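Local structure of prolyl endopeptidase (2BKL) at residues V420-K425 with A481-G486; K429-V434 with K491-A496; T448-Y453 with H510-Y515; L537-A542 with G551-A556. The protein probably hydrolyses oligopeptides after proline, and less readily after alanine, as a serine endopeptidase of the S9A family. All coordinates share one frame; numbering follows the deposited sequence.

In the fold
All four contacts belong to the catalytic domain, an alpha/beta-hydrolase fold built on one mixed eight-stranded sheet. Along the chain, contacts 1, 2 and 3 interleave: strands 415-423, 429-437 and 448-451 come first, then their partners; contact 4 follows, closed within a short crossover. Contacts 1 and 2 start from neighbouring antiparallel strands at one edge of the sheet, their centres about 5 Å apart; the centre of contact 3 lies about 9 Å from that of contact 1, and the centre of contact 4 about 11 Å from that of contact 3. The series thus runs from the sheet's edge toward its central strands; S533 and Y453, just beyond the C-terminal ends of strands 527-532 and 448-451, border the bound ligand.

Contact 1. Residues V420-K425 with A481-G486; sequences VFYASK and ANLRGG
Y422 leads the contact with its hydroxyl: OH lies 3.7 Å from L483 CD2 and 3.9 Å from A481 CB, so the far end of the phenol, not its ring, meets the two apolar groups. Its CG is lodged between the backbone N and the carbonyl carbon (chi1 65°), which carries the ring across to the other segment. A tyrosine suits this place because its polar end, buried among methyls, still finds a hydrogen bond at D508 O. Both segments belong to the alpha/beta-hydrolase domain: Y422 stands on the edge strand 415-423, whereas its partners follow from the C-terminal end of strand 477-481. Just beyond strand 415-423, S424 points toward R484, but OG and NH2 stay 3.7 Å apart and are joined through water 1. The water donates to S424 OG at 2.8 Å and accepts a weak bond from R484 NH2, lying in the plane of the guanidinium at its edge. D508 grips both residues directly, by a hydrogen bond to S424 OG and a salt bridge to R484 NH2, while D426 pairs with NH1. R484 sits in a type II turn from L483 to G486, whose positive phi at G485 (90°) suits a residue without CB.

Contact 2. Residues K429-V434 with K491-A496; sequences KVPMFV and KAWHDA
W493 drives the six-membered end of its indole against strand 429-434, meeting K429 O, V430 and P431 one after another. CH2 comes to 3.6 Å from K429 O, which lies near the ring plane, and V430 CA sits at the same edge, 4.3 Å from CH2. P431 and W493 reach toward each other from opposite directions, CD of the proline lying obliquely to the ring, 4.0 Å from W493 CZ2; V430 adds CG2 at 4.4 Å from CH2. The indole reaches this far because its CG stands anti to the backbone N (chi1 -157°); the axes of the short helix and strand segments pass 12.6 Å apart, at 94°. A long, flat tryptophan suits this place because it spans the gap between helix 491-495 and the sheet of the hydrolase domain. Its NE1 is satisfied by N482 O, and Y489 packs edge-to-face with the ring. At the back of the helix, one turn apart, K491 NZ and D495 OD2 form a 2.9 Å salt bridge through the syn lone pair of OD2; R498 also binds D495. With no hydrogen bond across it, the meeting of strand and helix probably rests mainly on dispersion, helped perhaps by the weakly positive C-H edge facing K429 O.

Contact 3. Residues T448-Y453 with H510-Y515; sequences TLLYGY and HAAAEY. With ZAH (N-[(benzyloxy)carbonyl]-L-alanyl-L-proline), chain C.
L450 points its CB toward helix 510-515, where A512 and A513 receive it. With CG anti to the backbone N (chi1 166°), CB and CG serve mainly as the stem that carries the two methyls off the strand. CD2 does the touching: it lies 4.0 Å from A512 CB, 4.2 Å from A513 CB and 3.9 Å from A513 N, settling over the helix backbone between two alanines. The other methyl, CD1, turns to M432 SD, 3.9 Å away. Alanines suit the helix here, because their short side chains let the strand come within 7.5 Å, measured between the CA atoms of L450 and A513.

Beyond the end of the strand, Y453 reaches the ligand. Its OH donates a 2.7 Å hydrogen bond to ZAH O2, the oxygen carried by C1 at the proline end, which lies near the plane of the phenol at its edge. This tyrosine probably forms the oxyanion hole together with N534 N, as in other prolyl oligopeptidases. A phenylalanine here would keep the ring but is likely to leave O2 without this donor.

Strand 448-451 runs between strands 477-481 and 527-532 of the parallel part of the sheet. Helix 503-518 packs against it, with A512 also meeting Y422 of strand 415-423 and A513 touching L527 of strand 527-532.

Contact 4. Residues L537-A542 with G551-A556; sequences LLVGAA and GAVVCA
V539 fills the tight part of this contact with a single methyl, CG2, which is wedged between V553 and C555. Three approaches of equal length hold it: 3.7 Å to V553 CG1, 3.7 Å to C555 CB and 3.7 Å to V554 O. The CB of V539 is also drawn in, 3.9 Å from V553 CG1, the two valine side chains running alongside each other with opposite headings. CG2 reaches the strand because it occupies the position between the backbone N and the carbonyl carbon, CG1 taking the place beside N alone (chi1 -59°). From the strand, V553 and C555 both point at the helix, two residues apart as alternation requires, and C555 SG follows at 4.0 Å from V539 CG2. Compact, beta-branched or small residues suit so close a fit: the axes of the two short segments pass 7.9 Å apart, at 145° between their directions.

Away from V539 the contact is loose. A542 points toward the strand too, but its side chain stays 6.6 Å from it and packs instead on I529 and Y550. L537 points away from the strand; its side chain packs on P595. V554 turns its side chain to the opposite face of the sheet, among L667, F670 and L671 of helix 657-674.

Helix 534-545 is the connection of a beta-alpha-beta crossover, leading from strand 527-532 to its parallel neighbour 552-556. It begins right after S533, in what looks like the nucleophile elbow, and helix 503-518 flanks it through F506, F509 and H510.

Contact 1. Residues V420-K425 with A481-G486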
loop_
_atom_site.group_PDB
_atom_site.type_symbol
_atom_site.label_atom_id
_atom_site.label_comp_id
_atom_site.label_asym_id
_atom_site.label_seq_id
_atom_site.Cartn_x
_atom_site.Cartn_y
_atom_site.Cartn_z
ATOM N N VAL A 420 -14.882 17.668 -3.606
ATOM C CA VAL A 420 -16.259 17.766 -3.191
ATOM C C VAL A 420 -16.476 16.982 -1.912
ATOM O O VAL A 420 -15.639 16.155 -1.516
ATOM C CB VAL A 420 -17.204 17.255 -4.303
ATOM C CG1 VAL A 420 -17.004 18.067 -5.578
ATOM C CG2 VAL A 420 -17.032 15.751 -4.570
ATOM N N PHE A 421 -17.606 17.244 -1.267
ATOM C CA PHE A 421 -18.022 16.617 -0.046
ATOM C C PHE A 421 -19.455 16.157 -0.169
ATOM O O PHE A 421 -20.349 16.978 -0.415
ATOM C CB PHE A 421 -17.811 17.565 1.139
ATOM C CG PHE A 421 -16.428 18.094 1.232
ATOM C CD1 PHE A 421 -15.469 17.364 1.901
ATOM C CD2 PHE A 421 -16.062 19.267 0.633
ATOM C CE1 PHE A 421 -14.161 17.808 1.977
ATOM C CE2 PHE A 421 -14.710 19.710 0.707
ATOM C CZ PHE A 421 -13.785 18.943 1.372
ATOM N N TYR A 422 -19.700 14.873 0.006
ATOM C CA TYR A 422 -21.052 14.327 -0.149
ATOM C C TYR A 422 -21.484 13.644 1.142
ATOM O O TYR A 422 -20.657 13.240 1.957
ATOM C CB TYR A 422 -21.125 13.354 -1.345
ATOM C CG TYR A 422 -20.300 12.112 -1.201
ATOM C CD1 TYR A 422 -18.977 12.066 -1.616
ATOM C CD2 TYR A 422 -20.825 10.973 -0.600
ATOM C CE1 TYR A 422 -18.216 10.929 -1.422
ATOM C CE2 TYR A 422 -20.063 9.844 -0.434
ATOM C CZ TYR A 422 -18.763 9.831 -0.842
ATOM O OH TYR A 422 -17.998 8.700 -0.658
ATOM N N ALA A 423 -22.782 13.524 1.363
ATOM C CA ALA A 423 -23.313 12.876 2.549
ATOM C C ALA A 423 -23.529 11.410 2.294
ATOM O O ALA A 423 -24.141 11.026 1.296
ATOM C CB ALA A 423 -24.606 13.524 2.974
ATOM N N SER A 424 -23.020 10.593 3.207
ATOM C CA SER A 424 -23.309 9.169 3.271
ATOM C C SER A 424 -24.658 8.940 3.890
ATOM O O SER A 424 -25.284 9.883 4.353
ATOM C CB SER A 424 -22.211 8.473 4.083
ATOM O OG SER A 424 -22.244 7.089 3.842
ATOM N N LYS A 425 -25.085 7.688 3.877
ATOM C CA LYS A 425 -26.381 7.283 4.432
ATOM C C LYS A 425 -26.653 7.828 5.849
ATOM O O LYS A 425 -27.745 8.327 6.136
ATOM C CB LYS A 425 -26.441 5.753 4.438
ATOM C CG LYS A 425 -27.805 5.178 4.338
ATOM C CD LYS A 425 -27.701 3.662 4.183
ATOM C CE LYS A 425 -27.565 3.003 5.526
ATOM N NZ LYS A 425 -28.330 1.713 5.591
ATOM N N ALA A 481 -12.633 8.517 -3.840
ATOM C CA ALA A 481 -13.373 8.815 -2.613
ATOM C C ALA A 481 -12.544 8.526 -1.389
ATOM O O ALA A 481 -11.882 7.464 -1.328
ATOM C CB ALA A 481 -14.669 8.046 -2.583
ATOM N N ASN A 482 -12.593 9.405 -0.396
ATOM C CA ASN A 482 -11.859 9.262 0.862
ATOM C C ASN A 482 -12.773 8.614 1.902
ATOM O O ASN A 482 -13.130 9.195 2.933
ATOM C CB ASN A 482 -11.357 10.624 1.346
ATOM C CG ASN A 482 -10.357 11.235 0.420
ATOM O OD1 ASN A 482 -10.687 12.122 -0.357
ATOM N ND2 ASN A 482 -9.117 10.781 0.507
ATOM N N LEU A 483 -13.094 7.368 1.619
ATOM C CA LEU A 483 -14.022 6.583 2.406
ATOM C C LEU A 483 -13.536 6.403 3.846
ATOM O O LEU A 483 -12.326 6.414 4.137
ATOM C CB LEU A 483 -14.175 5.209 1.805
ATOM C CG LEU A 483 -14.506 5.112 0.336
ATOM C CD1 LEU A 483 -14.462 3.627 -0.131
ATOM C CD2 LEU A 483 -15.853 5.720 0.065
ATOM N N ARG A 484 -14.484 6.246 4.763
ATOM C CA ARG A 484 -14.142 5.810 6.123
ATOM C C ARG A 484 -13.375 4.481 6.063
ATOM O O ARG A 484 -13.350 3.786 5.017
ATOM C CB ARG A 484 -15.380 5.712 7.007
ATOM C CG ARG A 484 -15.867 7.070 7.487
ATOM C CD ARG A 484 -17.162 7.036 8.288
ATOM N NE ARG A 484 -18.297 6.762 7.412
ATOM C CZ ARG A 484 -19.529 6.653 7.843
ATOM N NH1 ARG A 484 -19.787 6.767 9.131
ATOM N NH2 ARG A 484 -20.501 6.380 6.994
ATOM N N GLY A 485 -12.692 4.160 7.158
ATOM C CA GLY A 485 -11.724 3.100 7.170
ATOM C C GLY A 485 -10.332 3.575 6.824
ATOM O O GLY A 485 -9.360 2.990 7.282
ATOM N N GLY A 486 -10.220 4.618 6.003
ATOM C CA GLY A 486 -8.977 5.316 5.821
ATOM C C GLY A 486 -8.609 6.140 7.028
ATOM O O GLY A 486 -9.291 6.149 8.046
HETATM O O HOH W 1 -23.378 6.078 6.193
#

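Contact 2. Residues K429-V434 with K491-A496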
loop_
_atom_site.group_PDB
_atom_site.type_symbol
_atom_site.label_atom_id
_atom_site.label_comp_id
_atom_site.label_asym_id
_atom_site.label_seq_id
_atom_site.Cartn_x
_atom_site.Cartn_y
_atom_site.Cartn_z
ATOM N N LYS A 429 -20.087 13.453 6.162
ATOM C CA LYS A 429 -19.579 14.154 4.992
ATOM C C LYS A 429 -18.258 13.553 4.565
ATOM O O LYS A 429 -17.277 13.591 5.314
ATOM C CB LYS A 429 -19.437 15.664 5.288
ATOM C CG LYS A 429 -20.662 16.329 5.974
ATOM C CD LYS A 429 -21.970 16.048 5.234
ATOM C CE LYS A 429 -23.157 16.696 5.910
ATOM N NZ LYS A 429 -23.402 16.224 7.300
ATOM N N VAL A 430 -18.254 12.990 3.373
ATOM C CA VAL A 430 -17.114 12.260 2.869
ATOM C C VAL A 430 -16.458 13.049 1.753
ATOM O O VAL A 430 -17.167 13.512 0.847
ATOM C CB VAL A 430 -17.547 10.894 2.322
ATOM C CG1 VAL A 430 -16.317 10.119 1.787
ATOM C CG2 VAL A 430 -18.303 10.072 3.363
ATOM N N PRO A 431 -15.145 13.250 1.776
ATOM C CA PRO A 431 -14.474 13.920 0.658
ATOM C C PRO A 431 -14.291 13.036 -0.558
ATOM O O PRO A 431 -14.189 11.809 -0.445
ATOM C CB PRO A 431 -13.112 14.296 1.195
ATOM C CG PRO A 431 -13.122 13.921 2.660
ATOM C CD PRO A 431 -14.192 12.880 2.841
ATOM N N MET A 432 -14.239 13.664 -1.719
ATOM C CA MET A 432 -13.930 12.979 -2.970
ATOM C C MET A 432 -13.214 13.937 -3.904
ATOM O O MET A 432 -13.613 15.114 -4.029
ATOM C CB MET A 432 -15.205 12.423 -3.623
ATOM C CG MET A 432 -14.946 11.751 -4.942
ATOM S SD MET A 432 -16.323 10.660 -5.469
ATOM C CE MET A 432 -17.695 11.740 -5.439
ATOM N N PHE A 433 -12.155 13.473 -4.563
ATOM C CA PHE A 433 -11.525 14.185 -5.670
ATOM C C PHE A 433 -12.148 13.789 -6.985
ATOM O O PHE A 433 -12.433 12.617 -7.212
ATOM C CB PHE A 433 -10.024 13.891 -5.729
ATOM C CG PHE A 433 -9.247 14.272 -4.505
ATOM C CD1 PHE A 433 -8.998 15.606 -4.215
ATOM C CD2 PHE A 433 -8.714 13.292 -3.659
ATOM C CE1 PHE A 433 -8.259 15.970 -3.085
ATOM C CE2 PHE A 433 -7.953 13.658 -2.564
ATOM C CZ PHE A 433 -7.736 14.966 -2.268
ATOM N N VAL A 434 -12.374 14.766 -7.860
ATOM C CA VAL A 434 -12.936 14.518 -9.176
ATOM C C VAL A 434 -12.056 15.189 -10.203
ATOM O O VAL A 434 -11.816 16.399 -10.130
ATOM C CB VAL A 434 -14.404 14.980 -9.297
ATOM C CG1 VAL A 434 -14.973 14.516 -10.639
ATOM C CG2 VAL A 434 -15.256 14.437 -8.158
ATOM N N LYS A 491 -8.217 8.818 13.810
ATOM C CA LYS A 491 -8.614 7.535 14.361
ATOM C C LYS A 491 -10.103 7.262 14.222
ATOM O O LYS A 491 -10.509 6.136 13.973
ATOM C CB LYS A 491 -8.171 7.410 15.823
ATOM C CG LYS A 491 -8.626 6.161 16.525
ATOM C CD LYS A 491 -8.244 6.223 18.003
ATOM C CE LYS A 491 -8.955 5.191 18.854
ATOM N NZ LYS A 491 -8.644 3.829 18.438
ATOM N N ALA A 492 -10.907 8.300 14.414
ATOM C CA ALA A 492 -12.335 8.160 14.320
ATOM C C ALA A 492 -12.776 7.736 12.913
ATOM O O ALA A 492 -13.766 7.051 12.758
ATOM C CB ALA A 492 -12.980 9.475 14.681
ATOM N N TRP A 493 -12.050 8.176 11.897
ATOM C CA TRP A 493 -12.353 7.860 10.486
ATOM C C TRP A 493 -12.037 6.386 10.219
ATOM O O TRP A 493 -12.829 5.664 9.615
ATOM C CB TRP A 493 -11.546 8.753 9.578
ATOM C CG TRP A 493 -12.101 8.936 8.197
ATOM C CD1 TRP A 493 -11.538 8.548 7.033
ATOM C CD2 TRP A 493 -13.284 9.649 7.856
ATOM N NE1 TRP A 493 -12.316 8.923 5.970
ATOM C CE2 TRP A 493 -13.405 9.607 6.465
ATOM C CE3 TRP A 493 -14.279 10.305 8.603
ATOM C CZ2 TRP A 493 -14.433 10.222 5.795
ATOM C CZ3 TRP A 493 -15.311 10.906 7.934
ATOM C CH2 TRP A 493 -15.379 10.851 6.541
ATOM N N HIS A 494 -10.893 5.938 10.713
ATOM C CA HIS A 494 -10.455 4.575 10.560
ATOM C C HIS A 494 -11.432 3.644 11.307
ATOM O O HIS A 494 -11.937 2.667 10.751
ATOM C CB HIS A 494 -9.006 4.424 11.097
ATOM C CG HIS A 494 -8.479 3.034 11.068
ATOM N ND1 HIS A 494 -7.609 2.566 12.025
ATOM C CD2 HIS A 494 -8.712 1.999 10.226
ATOM C CE1 HIS A 494 -7.324 1.298 11.769
ATOM N NE2 HIS A 494 -7.978 0.928 10.678
ATOM N N ASP A 495 -11.669 3.960 12.569
ATOM C CA ASP A 495 -12.507 3.099 13.416
ATOM C C ASP A 495 -13.936 2.978 12.923
ATOM O O ASP A 495 -14.559 1.920 13.083
ATOM C CB ASP A 495 -12.499 3.562 14.873
ATOM C CG ASP A 495 -11.217 3.216 15.601
ATOM O OD1 ASP A 495 -10.365 2.453 15.068
ATOM O OD2 ASP A 495 -10.996 3.730 16.729
ATOM N N ALA A 496 -14.463 4.029 12.299
ATOM C CA ALA A 496 -15.818 3.974 11.770
ATOM C C ALA A 496 -15.925 3.189 10.462
ATOM O O ALA A 496 -17.012 3.138 9.867
ATOM C CB ALA A 496 -16.376 5.367 11.593
#

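Contact 3. Residues T448-Y453 with H510-Y515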
loop_
_atom_site.group_PDB
_atom_site.type_symbol
_atom_site.label_atom_id
_atom_site.label_comp_id
_atom_site.label_asym_id
_atom_site.label_seq_id
_atom_site.Cartn_x
_atom_site.Cartn_y
_atom_site.Cartn_z
ATOM N N THR A 448 -17.050 7.305 -16.473
ATOM C CA THR A 448 -16.473 7.664 -15.196
ATOM C C THR A 448 -15.903 6.447 -14.518
ATOM O O THR A 448 -16.492 5.389 -14.572
ATOM C CB THR A 448 -17.582 8.318 -14.344
ATOM O OG1 THR A 448 -17.986 9.534 -14.984
ATOM C CG2 THR A 448 -17.121 8.715 -12.936
ATOM N N LEU A 449 -14.750 6.622 -13.900
ATOM C CA LEU A 449 -14.077 5.574 -13.150
ATOM C C LEU A 449 -13.906 6.072 -11.717
ATOM O O LEU A 449 -13.251 7.079 -11.483
ATOM C CB LEU A 449 -12.722 5.268 -13.758
ATOM C CG LEU A 449 -11.845 4.217 -13.082
ATOM C CD1 LEU A 449 -12.494 2.896 -13.057
ATOM C CD2 LEU A 449 -10.525 4.148 -13.852
ATOM N N LEU A 450 -14.493 5.364 -10.777
ATOM C CA LEU A 450 -14.542 5.726 -9.363
ATOM C C LEU A 450 -13.703 4.704 -8.590
ATOM O O LEU A 450 -13.957 3.491 -8.669
ATOM C CB LEU A 450 -15.994 5.722 -8.861
ATOM C CG LEU A 450 -16.204 5.753 -7.346
ATOM C CD1 LEU A 450 -15.618 7.041 -6.722
ATOM C CD2 LEU A 450 -17.651 5.592 -7.016
ATOM N N TYR A 451 -12.716 5.215 -7.885
ATOM C CA TYR A 451 -11.730 4.429 -7.157
ATOM C C TYR A 451 -11.872 4.657 -5.650
ATOM O O TYR A 451 -12.110 5.777 -5.182
ATOM C CB TYR A 451 -10.341 4.888 -7.612
ATOM C CG TYR A 451 -9.128 4.269 -6.963
ATOM C CD1 TYR A 451 -8.990 2.907 -6.904
ATOM C CD2 TYR A 451 -8.071 5.059 -6.535
ATOM C CE1 TYR A 451 -7.842 2.312 -6.357
ATOM C CE2 TYR A 451 -6.918 4.486 -6.000
ATOM C CZ TYR A 451 -6.855 3.102 -5.876
ATOM O OH TYR A 451 -5.744 2.448 -5.328
ATOM N N GLY A 452 -11.683 3.590 -4.891
ATOM C CA GLY A 452 -11.670 3.672 -3.446
ATOM C C GLY A 452 -10.899 2.520 -2.833
ATOM O O GLY A 452 -10.512 1.586 -3.513
ATOM N N TYR A 453 -10.646 2.630 -1.531
ATOM C CA TYR A 453 -9.982 1.575 -0.768
ATOM C C TYR A 453 -10.761 1.367 0.516
ATOM O O TYR A 453 -11.574 0.459 0.583
ATOM C CB TYR A 453 -8.517 1.923 -0.540
ATOM C CG TYR A 453 -7.681 0.858 0.150
ATOM C CD1 TYR A 453 -7.197 -0.231 -0.543
ATOM C CD2 TYR A 453 -7.335 0.964 1.479
ATOM C CE1 TYR A 453 -6.384 -1.166 0.083
ATOM C CE2 TYR A 453 -6.543 0.012 2.120
ATOM C CZ TYR A 453 -6.086 -1.045 1.420
ATOM O OH TYR A 453 -5.269 -1.964 2.056
ATOM N N HIS A 510 -21.173 3.510 -2.126
ATOM C CA HIS A 510 -22.432 3.604 -2.860
ATOM C C HIS A 510 -22.870 5.094 -2.990
ATOM O O HIS A 510 -23.342 5.507 -4.037
ATOM C CB HIS A 510 -23.558 2.871 -2.194
ATOM C CG HIS A 510 -23.388 1.386 -2.068
ATOM N ND1 HIS A 510 -23.121 0.569 -3.145
ATOM C CD2 HIS A 510 -23.545 0.571 -0.992
ATOM C CE1 HIS A 510 -23.097 -0.687 -2.727
ATOM N NE2 HIS A 510 -23.332 -0.714 -1.424
ATOM N N ALA A 511 -22.714 5.874 -1.926
ATOM C CA ALA A 511 -23.109 7.278 -1.937
ATOM C C ALA A 511 -22.248 8.093 -2.889
ATOM O O ALA A 511 -22.743 9.053 -3.482
ATOM C CB ALA A 511 -23.083 7.839 -0.526
ATOM N N ALA A 512 -20.971 7.749 -3.055
ATOM C CA ALA A 512 -20.120 8.433 -4.043
ATOM C C ALA A 512 -20.658 8.174 -5.448
ATOM O O ALA A 512 -20.729 9.101 -6.262
ATOM C CB ALA A 512 -18.693 7.955 -3.949
ATOM N N ALA A 513 -21.036 6.928 -5.723
ATOM C CA ALA A 513 -21.585 6.589 -7.019
ATOM C C ALA A 513 -22.873 7.320 -7.286
ATOM O O ALA A 513 -23.105 7.810 -8.391
ATOM C CB ALA A 513 -21.804 5.085 -7.126
ATOM N N GLU A 514 -23.703 7.442 -6.268
ATOM C CA GLU A 514 -24.959 8.168 -6.420
ATOM C C GLU A 514 -24.678 9.667 -6.635
ATOM O O GLU A 514 -25.349 10.323 -7.439
ATOM C CB GLU A 514 -25.845 8.006 -5.198
ATOM C CG GLU A 514 -26.448 6.609 -5.054
ATOM C CD GLU A 514 -27.070 6.363 -3.668
ATOM O OE1 GLU A 514 -26.588 6.891 -2.642
ATOM O OE2 GLU A 514 -28.095 5.664 -3.616
ATOM N N TYR A 515 -23.698 10.207 -5.920
ATOM C CA TYR A 515 -23.347 11.625 -6.057
ATOM C C TYR A 515 -22.897 11.958 -7.488
ATOM O O TYR A 515 -23.310 12.963 -8.060
ATOM C CB TYR A 515 -22.236 11.988 -5.075
ATOM C CG TYR A 515 -21.708 13.382 -5.246
ATOM C CD1 TYR A 515 -20.668 13.662 -6.127
ATOM C CD2 TYR A 515 -22.254 14.455 -4.557
ATOM C CE1 TYR A 515 -20.205 14.950 -6.324
ATOM C CE2 TYR A 515 -21.773 15.711 -4.708
ATOM C CZ TYR A 515 -20.730 15.977 -5.577
ATOM O OH TYR A 515 -20.274 17.262 -5.780
HETATM C C1 ZAH C . -4.473 -5.329 0.506
HETATM O O2 ZAH C . -5.407 -4.355 0.913
HETATM C C3 ZAH C . -4.058 -6.284 1.649
HETATM C C4 ZAH C . -5.244 -7.103 2.166
HETATM C C5 ZAH C . -5.840 -6.317 3.327
HETATM C C6 ZAH C . -4.742 -5.441 3.871
HETATM N N7 ZAH C . -3.666 -5.599 2.901
HETATM C C8 ZAH C . -2.456 -5.075 3.080
HETATM O O9 ZAH C . -1.530 -5.337 2.174
HETATM C C10 ZAH C . -2.032 -4.443 4.423
HETATM C C11 ZAH C . -2.521 -2.999 4.319
HETATM N N14 ZAH C . -0.600 -4.437 4.592
HETATM C C15 ZAH C . 0.058 -5.532 4.888
HETATM O O16 ZAH C . -0.560 -6.659 5.132
HETATM O O17 ZAH C . 1.487 -5.458 4.978
HETATM C C18 ZAH C . 2.139 -6.742 5.148
HETATM C C19 ZAH C . 3.655 -6.646 4.945
HETATM C C20 ZAH C . 4.421 -5.900 5.851
HETATM C C21 ZAH C . 5.800 -5.795 5.672
HETATM C C22 ZAH C . 6.413 -6.455 4.603
HETATM C C23 ZAH C . 5.657 -7.222 3.711
HETATM C C24 ZAH C . 4.276 -7.313 3.882
#

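Contact 4. Residues L537-A542 with G551-A556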
loop_
_atom_site.group_PDB
_atom_site.type_symbol
_atom_site.label_atom_id
_atom_site.label_comp_id
_atom_site.label_asym_id
_atom_site.label_seq_id
_atom_site.Cartn_x
_atom_site.Cartn_y
_atom_site.Cartn_z
ATOM N N LEU A 537 -12.202 -6.138 -2.158
ATOM C CA LEU A 537 -13.333 -6.403 -1.285
ATOM C C LEU A 537 -14.389 -5.305 -1.474
ATOM O O LEU A 537 -15.573 -5.592 -1.630
ATOM C CB LEU A 537 -12.851 -6.461 0.169
ATOM C CG LEU A 537 -13.929 -6.436 1.236
ATOM C CD1 LEU A 537 -14.869 -7.621 1.091
ATOM C CD2 LEU A 537 -13.300 -6.427 2.586
ATOM N N LEU A 538 -13.930 -4.047 -1.449
ATOM C CA LEU A 538 -14.825 -2.904 -1.641
ATOM C C LEU A 538 -15.692 -3.035 -2.867
ATOM O O LEU A 538 -16.919 -2.923 -2.793
ATOM C CB LEU A 538 -14.027 -1.616 -1.733
ATOM C CG LEU A 538 -14.814 -0.380 -2.168
ATOM C CD1 LEU A 538 -15.845 -0.008 -1.116
ATOM C CD2 LEU A 538 -13.829 0.747 -2.392
ATOM N N VAL A 539 -15.081 -3.280 -4.017
ATOM C CA VAL A 539 -15.867 -3.318 -5.261
ATOM C C VAL A 539 -16.703 -4.591 -5.382
ATOM O O VAL A 539 -17.771 -4.570 -5.995
ATOM C CB VAL A 539 -15.043 -3.001 -6.546
ATOM C CG1 VAL A 539 -14.442 -1.638 -6.429
ATOM C CG2 VAL A 539 -13.988 -4.047 -6.834
ATOM N N GLY A 540 -16.234 -5.698 -4.814
ATOM C CA GLY A 540 -17.054 -6.888 -4.728
ATOM C C GLY A 540 -18.296 -6.717 -3.887
ATOM O O GLY A 540 -19.393 -7.188 -4.265
ATOM N N ALA A 541 -18.161 -6.019 -2.752
ATOM C CA ALA A 541 -19.288 -5.692 -1.890
ATOM C C ALA A 541 -20.242 -4.735 -2.619
ATOM O O ALA A 541 -21.443 -4.908 -2.614
ATOM C CB ALA A 541 -18.784 -5.101 -0.582
ATOM N N ALA A 542 -19.672 -3.748 -3.287
ATOM C CA ALA A 542 -20.492 -2.750 -3.963
ATOM C C ALA A 542 -21.333 -3.442 -5.046
ATOM O O ALA A 542 -22.535 -3.190 -5.145
ATOM C CB ALA A 542 -19.631 -1.668 -4.552
ATOM N N GLY A 551 -21.971 0.194 -13.998
ATOM C CA GLY A 551 -21.891 -0.399 -15.314
ATOM C C GLY A 551 -20.778 -1.430 -15.458
ATOM O O GLY A 551 -20.906 -2.410 -16.224
ATOM N N ALA A 552 -19.687 -1.224 -14.730
ATOM C CA ALA A 552 -18.545 -2.133 -14.801
ATOM C C ALA A 552 -17.754 -2.097 -13.505
ATOM O O ALA A 552 -17.785 -1.100 -12.755
ATOM C CB ALA A 552 -17.681 -1.789 -15.975
ATOM N N VAL A 553 -17.036 -3.185 -13.258
ATOM C CA VAL A 553 -16.233 -3.354 -12.047
ATOM C C VAL A 553 -14.899 -3.929 -12.462
ATOM O O VAL A 553 -14.845 -4.939 -13.198
ATOM C CB VAL A 553 -16.905 -4.326 -11.089
ATOM C CG1 VAL A 553 -16.040 -4.660 -9.876
ATOM C CG2 VAL A 553 -18.272 -3.834 -10.640
ATOM N N VAL A 554 -13.831 -3.322 -11.987
ATOM C CA VAL A 554 -12.476 -3.847 -12.106
ATOM C C VAL A 554 -12.004 -4.167 -10.689
ATOM O O VAL A 554 -11.929 -3.276 -9.842
ATOM C CB VAL A 554 -11.510 -2.868 -12.800
ATOM C CG1 VAL A 554 -10.138 -3.534 -12.972
ATOM C CG2 VAL A 554 -12.064 -2.427 -14.154
ATOM N N CYS A 555 -11.672 -5.442 -10.448
ATOM C CA CYS A 555 -11.451 -5.952 -9.082
ATOM C C CYS A 555 -10.086 -6.600 -9.106
ATOM O O CYS A 555 -9.901 -7.623 -9.763
ATOM C CB CYS A 555 -12.568 -6.944 -8.735
ATOM S SG CYS A 555 -12.432 -7.726 -7.138
ATOM N N ALA A 556 -9.109 -6.018 -8.428
ATOM C CA ALA A 556 -7.721 -6.482 -8.446
ATOM C C ALA A 556 -7.325 -7.161 -7.154
ATOM O O ALA A 556 -7.695 -6.731 -6.049
ATOM C CB ALA A 556 -6.758 -5.322 -8.722
#